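Local coordinates for protein eukaryotic translation initiation factor 4E type 5 (Leishmania major, PDB 7KCJ) that probably binds the 7-methylguanosine cap of RNA and acts as a translation initiation factor, at residues A[12-17]-A[54-59]; A[68-73]-A[149-154]; A[106-111]-A[179-184]; A[136-141]-A[156-161]. All blocks are in the same frame, centred on the assembly; numbering follows the deposited sequence.

Contact 1. Residues A[12-17]-A[54-59]; sequences HALRDK and TSVEEL
Val-56 N donates to His-12 O at 3.0 Å, and Leu-14 N donates to Thr-54 O at 3.2 Å. Both N-H bonds aim almost straight at their acceptors, but Leu-14 N stands well above the plane of the Thr-54 carbonyl, 48° out of it. Between these bonds, Ala-13 and Ser-55 form an antiparallel, non-hydrogen-bonded pair. This is the end of the pairing between strand 13-23 and strand 48-55, the latter an outermost strand of the curved eIF4E sheet, and here the chain passes directly from strand 48-55 into helix 56-64.

Apolar contact is carried by Leu-14, the buried residue of the group. Its CG lies beside the backbone N (chi1 -51°), which lays the side chain against the peptide between Thr-54 and Ser-55. One methyl, Leu-14 CD1, comes 3.6 Å from Ser-55 N; the other, CD2, meets Val-56 CG2 at 4.1 Å, the two side chains crossing obliquely. Val-56 CG2 also touches His-12 O. At the other end Lys-17 CB meets Thr-54 CG2 at 3.9 Å, while the lysine chain runs on, extended, to a cation-pi contact with Trp-52.

Polar side chains fix the start of the helix. Ser-55 is its N-cap, OG accepting from Glu-58 N at 3.1 Å. The side chain of Glu-58 reaches back past the N-cap residue to Thr-54: its OE1 accepts from Thr-54 N at 2.8 Å, nearly along its C-O axis, and also from Thr-54 OG1, which approaches from above the carboxylate plane. A water bridges His-12 O and Glu-57 N.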
loop_
_atom_site.group_PDB
_atom_site.type_symbol
_atom_site.label_atom_id
_atom_site.label_comp_id
_atom_site.label_asym_id
_atom_site.label_seq_id
_atom_site.Cartn_x
_atom_site.Cartn_y
_atom_site.Cartn_z
ATOM N N HIS A 12 10.517 -9.444 -14.062
ATOM C CA HIS A 12 9.437 -9.012 -14.942
ATOM C C HIS A 12 9.179 -7.490 -14.812
ATOM O O HIS A 12 9.861 -6.804 -14.046
ATOM C CB HIS A 12 8.169 -9.861 -14.687
ATOM C CG HIS A 12 7.264 -9.953 -15.875
ATOM N ND1 HIS A 12 7.674 -10.567 -17.046
ATOM C CD2 HIS A 12 6.001 -9.495 -16.038
ATOM C CE1 HIS A 12 6.654 -10.458 -17.882
ATOM N NE2 HIS A 12 5.626 -9.819 -17.322
ATOM N N ALA A 13 8.253 -6.945 -15.613
ATOM C CA ALA A 13 7.961 -5.523 -15.629
ATOM C C ALA A 13 6.686 -5.142 -14.856
ATOM O O ALA A 13 5.832 -5.984 -14.599
ATOM C CB ALA A 13 7.860 -5.053 -17.080
ATOM N N LEU A 14 6.581 -3.869 -14.460
ATOM C CA LEU A 14 5.386 -3.349 -13.813
ATOM C C LEU A 14 4.572 -2.641 -14.883
ATOM O O LEU A 14 5.154 -2.126 -15.851
ATOM C CB LEU A 14 5.744 -2.308 -12.739
ATOM C CG LEU A 14 6.795 -2.720 -11.727
ATOM C CD1 LEU A 14 7.151 -1.558 -10.833
ATOM C CD2 LEU A 14 6.336 -3.941 -10.920
ATOM N N ARG A 15 3.242 -2.551 -14.684
ATOM C CA ARG A 15 2.413 -1.807 -15.627
ATOM C C ARG A 15 2.648 -0.308 -15.368
ATOM O O ARG A 15 2.672 0.135 -14.213
ATOM C CB ARG A 15 0.928 -2.194 -15.507
ATOM C CG ARG A 15 0.333 -1.913 -14.139
ATOM C CD ARG A 15 -1.077 -2.435 -14.016
ATOM N NE ARG A 15 -1.704 -1.918 -12.807
ATOM C CZ ARG A 15 -2.488 -0.845 -12.763
ATOM N NH1 ARG A 15 -2.803 -0.195 -13.878
ATOM N NH2 ARG A 15 -3.004 -0.444 -11.613
ATOM N N ASP A 16 2.945 0.456 -16.423
ATOM C CA ASP A 16 3.258 1.897 -16.287
ATOM C C ASP A 16 4.414 2.114 -15.245
ATOM O O ASP A 16 5.110 1.155 -14.942
ATOM C CB ASP A 16 1.971 2.665 -15.910
ATOM C CG ASP A 16 0.796 2.397 -16.822
ATOM O OD1 ASP A 16 0.877 2.754 -18.010
ATOM O OD2 ASP A 16 -0.209 1.850 -16.341
ATOM N N LYS A 17 4.585 3.295 -14.665
ATOM C CA LYS A 17 5.598 3.505 -13.623
ATOM C C LYS A 17 4.908 3.915 -12.328
ATOM O O LYS A 17 3.806 4.466 -12.352
ATOM C CB LYS A 17 6.664 4.528 -14.048
ATOM C CG LYS A 17 6.076 5.753 -14.750
ATOM C CD LYS A 17 7.099 6.842 -15.017
ATOM C CE LYS A 17 6.447 8.077 -15.593
ATOM N NZ LYS A 17 7.383 9.234 -15.619
ATOM N N THR A 54 9.939 0.922 -12.474
ATOM C CA THR A 54 9.317 0.380 -13.682
ATOM C C THR A 54 9.447 -1.145 -13.801
ATOM O O THR A 54 8.937 -1.725 -14.757
ATOM C CB THR A 54 9.939 1.058 -14.926
ATOM O OG1 THR A 54 11.289 0.603 -15.078
ATOM C CG2 THR A 54 9.928 2.592 -14.838
ATOM N N SER A 55 10.148 -1.790 -12.870
ATOM C CA SER A 55 10.401 -3.218 -12.937
ATOM C C SER A 55 10.370 -3.853 -11.562
ATOM O O SER A 55 10.479 -3.155 -10.549
ATOM C CB SER A 55 11.752 -3.469 -13.601
ATOM O OG SER A 55 12.827 -3.160 -12.727
ATOM N N VAL A 56 10.222 -5.185 -11.527
ATOM C CA VAL A 56 10.214 -5.954 -10.288
ATOM C C VAL A 56 11.580 -5.827 -9.579
ATOM O O VAL A 56 11.627 -5.737 -8.350
ATOM C CB VAL A 56 9.834 -7.417 -10.613
ATOM C CG1 VAL A 56 10.199 -8.362 -9.470
ATOM C CG2 VAL A 56 8.352 -7.525 -10.952
ATOM N N GLU A 57 12.684 -5.748 -10.355
ATOM C CA GLU A 57 14.012 -5.597 -9.762
ATOM C C GLU A 57 14.160 -4.234 -9.100
ATOM O O GLU A 57 14.735 -4.150 -8.022
ATOM C CB GLU A 57 15.138 -5.865 -10.786
ATOM C CG GLU A 57 15.256 -7.318 -11.206
ATOM C CD GLU A 57 15.870 -8.267 -10.190
ATOM O OE1 GLU A 57 17.117 -8.402 -10.166
ATOM O OE2 GLU A 57 15.097 -8.878 -9.415
ATOM N N GLU A 58 13.607 -3.179 -9.714
ATOM C CA GLU A 58 13.619 -1.844 -9.132
ATOM C C GLU A 58 12.726 -1.793 -7.880
ATOM O O GLU A 58 13.063 -1.105 -6.916
ATOM C CB GLU A 58 13.176 -0.802 -10.161
ATOM C CG GLU A 58 14.275 -0.454 -11.139
ATOM C CD GLU A 58 13.916 0.565 -12.199
ATOM O OE1 GLU A 58 12.743 0.996 -12.251
ATOM O OE2 GLU A 58 14.817 0.939 -12.981
ATOM N N LEU A 59 11.613 -2.528 -7.885
ATOM C CA LEU A 59 10.731 -2.614 -6.734
ATOM C C LEU A 59 11.472 -3.278 -5.548
ATOM O O LEU A 59 11.486 -2.707 -4.463
ATOM C CB LEU A 59 9.460 -3.428 -7.091
ATOM C CG LEU A 59 8.563 -3.875 -5.902
ATOM C CD1 LEU A 59 8.013 -2.666 -5.104
ATOM C CD2 LEU A 59 7.449 -4.806 -6.375
HETATM O O HOH W 1 12.791 -6.679 -13.498
#

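Contact 2. Residues A[68-73]-A[149-154]; sequences KVHQLG and HSEQIR
His-70 and Glu-151 lie side by side and point the same way, the imidazole stacked on the glutamate chain. Glu-151 CG sits over the centre of the ring at 3.7 Å from its centroid, a CH-pi contact only 14° off the ring normal. The carboxylate continues the stack, its plane 10° from that of the ring and Glu-151 OE1 3.7 Å from His-70 NE2. Nearer the backbone, His-70 CB rests on Glu-151 O at 3.5 Å. Beside this pair, Val-69 CG1 meets Ile-153 CG2 at 3.5 Å, the two side chains crossing at about a right angle; the same isoleucine methyl also packs on His-70 N and CB.

Glu-151 belongs to a type I beta turn from His-149 to Gln-152, within the connection of the hairpin formed by strands 136-143 and 153-159. Ile-153 starts the second of those strands, whereas residues 68-73 belong to the link from helix 56-64 to strand 77-82, so the contact seats that link against one end of the eIF4E sheet.

In the next shell, His-70 CG is placed between its own backbone N and carbonyl carbon (chi1 58°), which brings the ring over the glutamate. Gln-71 NE2 gives His-70 ND1 a weak hydrogen bond of 3.3 Å. Leu-113 of helix 108-121 touches both Val-69 and Ile-153, while Pro-106 lies against Glu-151.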
loop_
_atom_site.group_PDB
_atom_site.type_symbol
_atom_site.label_atom_id
_atom_site.label_comp_id
_atom_site.label_asym_id
_atom_site.label_seq_id
_atom_site.Cartn_x
_atom_site.Cartn_y
_atom_site.Cartn_z
ATOM N N LYS A 68 12.759 -3.481 7.178
ATOM C CA LYS A 68 11.542 -4.273 6.874
ATOM C C LYS A 68 10.287 -3.425 7.156
ATOM O O LYS A 68 10.350 -2.548 8.013
ATOM C CB LYS A 68 11.513 -5.568 7.684
ATOM C CG LYS A 68 12.642 -6.514 7.297
ATOM C CD LYS A 68 12.533 -7.833 8.020
ATOM C CE LYS A 68 13.150 -8.976 7.232
ATOM N NZ LYS A 68 12.322 -9.336 6.042
ATOM N N VAL A 69 9.187 -3.605 6.393
ATOM C CA VAL A 69 7.974 -2.797 6.568
ATOM C C VAL A 69 7.518 -2.673 8.029
ATOM O O VAL A 69 7.239 -1.557 8.465
ATOM C CB VAL A 69 6.811 -3.270 5.664
ATOM C CG1 VAL A 69 5.536 -2.490 5.977
ATOM C CG2 VAL A 69 7.178 -3.115 4.200
ATOM N N HIS A 70 7.490 -3.791 8.788
ATOM C CA HIS A 70 7.077 -3.741 10.195
ATOM C C HIS A 70 7.977 -2.869 11.056
ATOM O O HIS A 70 7.546 -2.374 12.099
ATOM C CB HIS A 70 6.918 -5.145 10.795
ATOM C CG HIS A 70 8.151 -6.002 10.740
ATOM N ND1 HIS A 70 8.982 -6.150 11.847
ATOM C CD2 HIS A 70 8.634 -6.757 9.729
ATOM C CE1 HIS A 70 9.943 -6.976 11.466
ATOM N NE2 HIS A 70 9.783 -7.360 10.199
ATOM N N GLN A 71 9.200 -2.616 10.602
ATOM C CA GLN A 71 10.160 -1.759 11.294
ATOM C C GLN A 71 10.155 -0.331 10.860
ATOM O O GLN A 71 10.926 0.446 11.424
ATOM C CB GLN A 71 11.582 -2.302 11.161
ATOM C CG GLN A 71 11.821 -3.550 11.967
ATOM C CD GLN A 71 11.443 -3.316 13.441
ATOM O OE1 GLN A 71 11.864 -2.335 14.098
ATOM N NE2 GLN A 71 10.582 -4.179 13.972
ATOM N N LEU A 72 9.331 0.048 9.856
ATOM C CA LEU A 72 9.302 1.426 9.386
ATOM C C LEU A 72 8.820 2.428 10.435
ATOM O O LEU A 72 9.217 3.599 10.386
ATOM C CB LEU A 72 8.500 1.559 8.088
ATOM C CG LEU A 72 9.174 0.929 6.854
ATOM C CD1 LEU A 72 8.274 1.065 5.637
ATOM C CD2 LEU A 72 10.532 1.564 6.586
ATOM N N GLY A 73 7.990 1.978 11.364
ATOM C CA GLY A 73 7.512 2.857 12.426
ATOM C C GLY A 73 6.029 3.104 12.390
ATOM O O GLY A 73 5.476 3.432 11.346
ATOM N N HIS A 149 1.529 -8.621 18.273
ATOM C CA HIS A 149 1.991 -8.893 16.919
ATOM C C HIS A 149 3.017 -7.851 16.471
ATOM O O HIS A 149 2.671 -6.832 15.861
ATOM C CB HIS A 149 0.809 -8.955 15.954
ATOM C CG HIS A 149 -0.234 -9.947 16.359
ATOM N ND1 HIS A 149 -0.016 -11.304 16.258
ATOM C CD2 HIS A 149 -1.463 -9.740 16.882
ATOM C CE1 HIS A 149 -1.125 -11.877 16.687
ATOM N NE2 HIS A 149 -2.021 -10.973 17.079
ATOM N N SER A 150 4.282 -8.117 16.783
ATOM C CA SER A 150 5.380 -7.216 16.478
ATOM C C SER A 150 5.671 -7.014 14.971
ATOM O O SER A 150 6.285 -6.012 14.610
ATOM C CB SER A 150 6.627 -7.667 17.218
ATOM O OG SER A 150 7.067 -8.918 16.714
ATOM N N GLU A 151 5.250 -7.939 14.096
ATOM C CA GLU A 151 5.482 -7.750 12.660
ATOM C C GLU A 151 4.226 -7.352 11.893
ATOM O O GLU A 151 4.234 -7.371 10.674
ATOM C CB GLU A 151 6.166 -8.963 12.030
ATOM C CG GLU A 151 7.466 -9.304 12.737
ATOM C CD GLU A 151 8.313 -10.382 12.092
ATOM O OE1 GLU A 151 8.128 -10.644 10.884
ATOM O OE2 GLU A 151 9.167 -10.958 12.800
ATOM N N GLN A 152 3.168 -6.946 12.588
ATOM C CA GLN A 152 1.920 -6.557 11.955
ATOM C C GLN A 152 2.052 -5.336 11.055
ATOM O O GLN A 152 2.701 -4.358 11.436
ATOM C CB GLN A 152 0.843 -6.296 13.004
ATOM C CG GLN A 152 -0.535 -6.063 12.396
ATOM C CD GLN A 152 -1.585 -5.726 13.430
ATOM O OE1 GLN A 152 -1.305 -5.624 14.652
ATOM N NE2 GLN A 152 -2.813 -5.510 12.949
ATOM N N ILE A 153 1.469 -5.413 9.844
ATOM C CA ILE A 153 1.411 -4.319 8.879
ATOM C C ILE A 153 -0.006 -4.211 8.275
ATOM O O ILE A 153 -0.801 -5.145 8.351
ATOM C CB ILE A 153 2.495 -4.428 7.765
ATOM C CG1 ILE A 153 2.231 -5.625 6.814
ATOM C CG2 ILE A 153 3.890 -4.498 8.354
ATOM C CD1 ILE A 153 3.249 -5.784 5.693
ATOM N N ARG A 154 -0.319 -3.052 7.680
ATOM C CA ARG A 154 -1.578 -2.867 6.967
ATOM C C ARG A 154 -1.304 -2.385 5.567
ATOM O O ARG A 154 -0.570 -1.420 5.399
ATOM C CB ARG A 154 -2.502 -1.859 7.659
ATOM C CG ARG A 154 -3.864 -1.784 6.942
ATOM C CD ARG A 154 -4.728 -0.637 7.393
ATOM N NE ARG A 154 -4.987 -0.624 8.824
ATOM C CZ ARG A 154 -5.574 0.385 9.464
ATOM N NH1 ARG A 154 -5.934 1.484 8.803
ATOM N NH2 ARG A 154 -5.774 0.320 10.775
#

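Contact 3. Residues A[106-111]-A[179-184]; sequences PPTTDA and KGLAAN
The flat group in this contact is the carbonyl of Ala-111, which Lys-179 approaches neither squarely over its face nor in its plane: Lys-179 NZ donates to Ala-111 O at 2.8 Å, tilted 33° out of the plane and meeting the C=O bond from its flank at 117°. The lysine chain, extended beyond CG, runs past the methyl of the same alanine, with Lys-179 CD 3.9 Å from Ala-111 CB.

Leu-181 packs against both that methyl and the start of the helix. Its CG stands anti to its carbonyl carbon (chi1 -56°), which turns both methyls to the helix: Leu-181 CD1 meets Ala-111 CB at 4.2 Å, and CD2 lies 3.7 Å from Thr-108 OG1 and only loosely approaches the ring of Pro-107. The threonine hydroxyl is hydrogen-bonded to Ser-185 OG, and a water 2.9 Å from Thr-108 OG1 also accepts from Ala-182 N.

The first turn of helix 108-121, entered through a cis peptide bond before Pro-107, thus meets the chain leaving helix 165-178, where Gly-180 forms a Schellman motif with positive phi. Met-176 of that helix and Tyr-186 of the edge strand 186-191 both touch Thr-108 and Leu-181, while Leu-103 of strand 97-103 touches Thr-108.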
loop_
_atom_site.group_PDB
_atom_site.type_symbol
_atom_site.label_atom_id
_atom_site.label_comp_id
_atom_site.label_asym_id
_atom_site.label_seq_id
_atom_site.Cartn_x
_atom_site.Cartn_y
_atom_site.Cartn_z
ATOM N N PRO A 106 4.394 -13.484 10.330
ATOM C CA PRO A 106 4.933 -14.359 9.277
ATOM C C PRO A 106 4.337 -15.756 9.352
ATOM O O PRO A 106 3.941 -16.212 10.431
ATOM C CB PRO A 106 6.430 -14.410 9.591
ATOM C CG PRO A 106 6.525 -14.115 11.054
ATOM C CD PRO A 106 5.432 -13.130 11.325
ATOM N N PRO A 107 4.289 -16.475 8.212
ATOM C CA PRO A 107 4.697 -16.053 6.859
ATOM C C PRO A 107 3.665 -15.192 6.115
ATOM O O PRO A 107 3.945 -14.734 5.016
ATOM C CB PRO A 107 4.934 -17.388 6.153
ATOM C CG PRO A 107 3.953 -18.335 6.798
ATOM C CD PRO A 107 3.750 -17.847 8.218
ATOM N N THR A 108 2.488 -14.961 6.714
ATOM C CA THR A 108 1.407 -14.172 6.100
ATOM C C THR A 108 1.833 -12.753 5.706
ATOM O O THR A 108 1.469 -12.280 4.629
ATOM C CB THR A 108 0.174 -14.185 7.009
ATOM O OG1 THR A 108 -0.234 -15.542 7.239
ATOM C CG2 THR A 108 -0.960 -13.368 6.445
ATOM N N THR A 109 2.590 -12.079 6.549
ATOM C CA THR A 109 3.064 -10.729 6.255
ATOM C C THR A 109 3.890 -10.696 4.952
ATOM O O THR A 109 3.594 -9.915 4.045
ATOM C CB THR A 109 3.880 -10.208 7.442
ATOM O OG1 THR A 109 4.809 -11.226 7.843
ATOM C CG2 THR A 109 3.010 -9.816 8.612
ATOM N N ASP A 110 4.821 -11.637 4.815
ATOM C CA ASP A 110 5.681 -11.677 3.644
ATOM C C ASP A 110 4.908 -12.090 2.402
ATOM O O ASP A 110 4.870 -11.320 1.439
ATOM C CB ASP A 110 6.895 -12.578 3.895
ATOM C CG ASP A 110 7.836 -12.022 4.940
ATOM O OD1 ASP A 110 8.264 -10.858 4.793
ATOM O OD2 ASP A 110 8.146 -12.751 5.900
ATOM N N ALA A 111 4.239 -13.259 2.445
ATOM C CA ALA A 111 3.471 -13.789 1.329
ATOM C C ALA A 111 2.322 -12.878 0.892
ATOM O O ALA A 111 2.059 -12.732 -0.306
ATOM C CB ALA A 111 2.943 -15.175 1.683
ATOM N N LYS A 179 -2.580 -19.896 -0.712
ATOM C CA LYS A 179 -1.223 -19.873 -0.173
ATOM C C LYS A 179 -1.075 -20.702 1.141
ATOM O O LYS A 179 0.015 -20.769 1.699
ATOM C CB LYS A 179 -0.737 -18.419 0.018
ATOM C CG LYS A 179 -0.339 -17.740 -1.295
ATOM C CD LYS A 179 0.438 -16.435 -1.069
ATOM C CE LYS A 179 1.398 -16.160 -2.202
ATOM N NZ LYS A 179 2.272 -14.982 -1.940
ATOM N N GLY A 180 -2.156 -21.315 1.624
ATOM C CA GLY A 180 -2.140 -22.086 2.861
ATOM C C GLY A 180 -2.053 -21.208 4.099
ATOM O O GLY A 180 -1.725 -21.692 5.186
ATOM N N LEU A 181 -2.360 -19.911 3.952
ATOM C CA LEU A 181 -2.267 -18.975 5.051
ATOM C C LEU A 181 -3.371 -19.170 6.055
ATOM O O LEU A 181 -4.492 -19.542 5.690
ATOM C CB LEU A 181 -2.170 -17.534 4.540
ATOM C CG LEU A 181 -0.983 -17.314 3.554
ATOM C CD1 LEU A 181 -1.006 -15.925 2.939
ATOM C CD2 LEU A 181 0.364 -17.635 4.195
ATOM N N ALA A 182 -3.024 -18.989 7.336
ATOM C CA ALA A 182 -3.927 -19.190 8.457
ATOM C C ALA A 182 -4.975 -18.098 8.535
ATOM O O ALA A 182 -4.631 -16.916 8.425
ATOM C CB ALA A 182 -3.125 -19.234 9.749
ATOM N N ALA A 183 -6.240 -18.485 8.737
ATOM C CA ALA A 183 -7.406 -17.588 8.836
ATOM C C ALA A 183 -7.282 -16.546 9.936
ATOM O O ALA A 183 -7.745 -15.422 9.760
ATOM C CB ALA A 183 -8.689 -18.388 9.034
ATOM N N ASN A 184 -6.627 -16.891 11.044
ATOM C CA ASN A 184 -6.414 -15.963 12.149
ATOM C C ASN A 184 -5.262 -14.980 11.918
ATOM O O ASN A 184 -4.982 -14.195 12.809
ATOM C CB ASN A 184 -6.150 -16.758 13.442
ATOM C CG ASN A 184 -4.794 -17.429 13.555
ATOM O OD1 ASN A 184 -3.925 -17.326 12.682
ATOM N ND2 ASN A 184 -4.584 -18.144 14.651
HETATM O O HOH W 2 -0.039 -18.314 8.149
#

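Contact 4. Residues A[136-141]-A[156-161]; sequences CDVLRI and EVWLSD
Cys-136, Leu-139, Val-157 and Leu-159 form the apolar centre on one face of this antiparallel hairpin. Cys-136 SG touches Leu-159 CD2 at 3.5 Å, and Val-157 spreads its methyls, CG1 to Cys-136 CB at 3.8 Å and CG2 to Leu-139 CD1 at 3.7 Å. On the other face Val-138 CG1 lies over the six-membered ring of Trp-158, 4.3 Å from its centroid.

Arg-140 and Glu-156 exchange two backbone bonds. Trp-158 N donates to Val-138 O, but a beta bulge at Asp-137 gives Trp-158 O to Asp-137 N, leaving Val-138 N buried without a partner.

At the polar edge Arg-140 NE bonds Glu-156 OE2 at 3.0 Å, a salt bridge entered from above the carboxylate plane. Bends at chi2 and chi3 bring a face of the Arg-140 guanidinium over Trp-158 CZ2, 3.3 Å from Arg-140 NE, with the planes 47° apart. Glu-156 OE1 accepts from Trp-158 NE1 at 3.0 Å and pairs with Arg-98, so two arginines and the indole N-H grip the carboxylate. Asp-137 OD2 shares a water with Ser-160 OG; OD1 salt-bridges Arg-82.

Helix 108-121 covers the Cys-136, Leu-139 and Val-157 face; the Trp-158 face probably corresponds to the concave, cap-binding side of eIF4E relatives. Strands 77-82 and 97-103 flank the hairpin.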
loop_
_atom_site.group_PDB
_atom_site.type_symbol
_atom_site.label_atom_id
_atom_site.label_comp_id
_atom_site.label_asym_id
_atom_site.label_seq_id
_atom_site.Cartn_x
_atom_site.Cartn_y
_atom_site.Cartn_z
ATOM N N CYS A 136 -6.402 -0.522 -9.646
ATOM C CA CYS A 136 -5.701 -0.232 -8.397
ATOM C C CYS A 136 -4.569 0.801 -8.682
ATOM O O CYS A 136 -3.582 0.437 -9.303
ATOM C CB CYS A 136 -5.161 -1.526 -7.785
ATOM S SG CYS A 136 -6.421 -2.810 -7.512
ATOM N N ASP A 137 -4.728 2.090 -8.283
ATOM C CA ASP A 137 -3.721 3.117 -8.606
ATOM C C ASP A 137 -2.849 3.621 -7.480
ATOM O O ASP A 137 -1.911 4.360 -7.763
ATOM C CB ASP A 137 -4.348 4.341 -9.269
ATOM C CG ASP A 137 -5.008 4.033 -10.577
ATOM O OD1 ASP A 137 -4.438 3.242 -11.354
ATOM O OD2 ASP A 137 -6.107 4.566 -10.820
ATOM N N VAL A 138 -3.162 3.314 -6.231
ATOM C CA VAL A 138 -2.346 3.737 -5.099
ATOM C C VAL A 138 -2.249 2.580 -4.115
ATOM O O VAL A 138 -3.260 1.920 -3.807
ATOM C CB VAL A 138 -2.831 5.031 -4.377
ATOM C CG1 VAL A 138 -1.987 5.319 -3.141
ATOM C CG2 VAL A 138 -2.818 6.246 -5.300
ATOM N N LEU A 139 -1.056 2.362 -3.587
ATOM C CA LEU A 139 -0.814 1.342 -2.597
ATOM C C LEU A 139 -0.111 2.020 -1.427
ATOM O O LEU A 139 0.890 2.696 -1.632
ATOM C CB LEU A 139 0.094 0.285 -3.219
ATOM C CG LEU A 139 0.152 -1.076 -2.575
ATOM C CD1 LEU A 139 -1.203 -1.741 -2.569
ATOM C CD2 LEU A 139 1.103 -1.946 -3.371
ATOM N N ARG A 140 -0.656 1.886 -0.208
ATOM C CA ARG A 140 -0.074 2.492 0.979
ATOM C C ARG A 140 0.221 1.398 1.993
ATOM O O ARG A 140 -0.654 0.621 2.329
ATOM C CB ARG A 140 -1.016 3.548 1.569
ATOM C CG ARG A 140 -1.684 4.424 0.510
ATOM C CD ARG A 140 -1.750 5.864 0.918
ATOM N NE ARG A 140 -2.729 6.081 1.972
ATOM C CZ ARG A 140 -2.753 7.146 2.768
ATOM N NH1 ARG A 140 -1.828 8.092 2.651
ATOM N NH2 ARG A 140 -3.701 7.273 3.689
ATOM N N ILE A 141 1.463 1.293 2.441
ATOM C CA ILE A 141 1.870 0.270 3.400
ATOM C C ILE A 141 2.211 0.912 4.739
ATOM O O ILE A 141 3.045 1.810 4.781
ATOM C CB ILE A 141 3.006 -0.597 2.839
ATOM C CG1 ILE A 141 2.698 -1.090 1.426
ATOM C CG2 ILE A 141 3.283 -1.760 3.739
ATOM C CD1 ILE A 141 3.929 -1.783 0.770
ATOM N N GLU A 156 -3.110 -0.770 2.297
ATOM C CA GLU A 156 -4.309 -0.053 1.875
ATOM C C GLU A 156 -4.225 0.129 0.359
ATOM O O GLU A 156 -3.263 0.716 -0.134
ATOM C CB GLU A 156 -4.372 1.313 2.582
ATOM C CG GLU A 156 -5.500 2.233 2.122
ATOM C CD GLU A 156 -5.541 3.575 2.831
ATOM O OE1 GLU A 156 -6.623 4.199 2.875
ATOM O OE2 GLU A 156 -4.481 4.003 3.347
ATOM N N VAL A 157 -5.215 -0.374 -0.374
ATOM C CA VAL A 157 -5.243 -0.271 -1.838
ATOM C C VAL A 157 -6.346 0.682 -2.269
ATOM O O VAL A 157 -7.488 0.466 -1.883
ATOM C CB VAL A 157 -5.509 -1.666 -2.476
ATOM C CG1 VAL A 157 -5.326 -1.608 -3.991
ATOM C CG2 VAL A 157 -4.634 -2.762 -1.852
ATOM N N TRP A 158 -6.044 1.700 -3.089
ATOM C CA TRP A 158 -7.064 2.636 -3.588
ATOM C C TRP A 158 -7.444 2.271 -4.997
ATOM O O TRP A 158 -6.578 2.189 -5.866
ATOM C CB TRP A 158 -6.599 4.103 -3.554
ATOM C CG TRP A 158 -6.352 4.687 -2.185
ATOM C CD1 TRP A 158 -6.556 4.088 -0.973
ATOM C CD2 TRP A 158 -5.829 5.994 -1.904
ATOM N NE1 TRP A 158 -6.188 4.941 0.042
ATOM C CE2 TRP A 158 -5.742 6.119 -0.503
ATOM C CE3 TRP A 158 -5.438 7.080 -2.699
ATOM C CZ2 TRP A 158 -5.235 7.264 0.114
ATOM C CZ3 TRP A 158 -4.982 8.233 -2.075
ATOM C CH2 TRP A 158 -4.896 8.316 -0.683
ATOM N N LEU A 159 -8.726 1.993 -5.219
ATOM C CA LEU A 159 -9.226 1.642 -6.539
ATOM C C LEU A 159 -9.876 2.876 -7.161
ATOM O O LEU A 159 -10.601 3.585 -6.472
ATOM C CB LEU A 159 -10.277 0.520 -6.466
ATOM C CG LEU A 159 -10.169 -0.587 -5.403
ATOM C CD1 LEU A 159 -11.199 -1.609 -5.619
ATOM C CD2 LEU A 159 -8.871 -1.291 -5.471
ATOM N N SER A 160 -9.660 3.111 -8.448
ATOM C CA SER A 160 -10.300 4.246 -9.131
ATOM C C SER A 160 -11.784 3.972 -9.448
ATOM O O SER A 160 -12.564 4.919 -9.604
ATOM C CB SER A 160 -9.536 4.629 -10.391
ATOM O OG SER A 160 -9.547 3.580 -11.343
ATOM N N ASP A 161 -12.187 2.684 -9.488
ATOM C CA ASP A 161 -13.578 2.312 -9.735
ATOM C C ASP A 161 -14.084 1.383 -8.625
ATOM O O ASP A 161 -13.665 0.231 -8.543
ATOM C CB ASP A 161 -13.717 1.666 -11.116
ATOM C CG ASP A 161 -15.117 1.222 -11.481
ATOM O OD1 ASP A 161 -16.069 1.573 -10.747
ATOM O OD2 ASP A 161 -15.267 0.521 -12.503
HETATM O O HOH W 3 -7.375 3.844 -13.021
#

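Overall arrangement
From the N terminus, contact 1 closes first: strand 13-23 meets the junction of strand 48-55 and helix 56-64 before any other contact opens. Contact 2 then opens at 68-73, contact 3 at 106-111 and contact 4 at 136-141. Contact 2 closes at 149-154 and so crosses both contact 3 and contact 4; contact 4 closes at 156-161, wholly within the span of contact 3, which ends at 179-184. Contacts 1, 2 and 4 reach the one sheet, at its edge, end and middle, and contact 3 joins the start of helix 108-121 to the loop after helix 165-178. Glu-151 meets Thr-109, Val-69 meets Ile-141, and Arg-15 approaches Asp-137 as a long, weak ion pair.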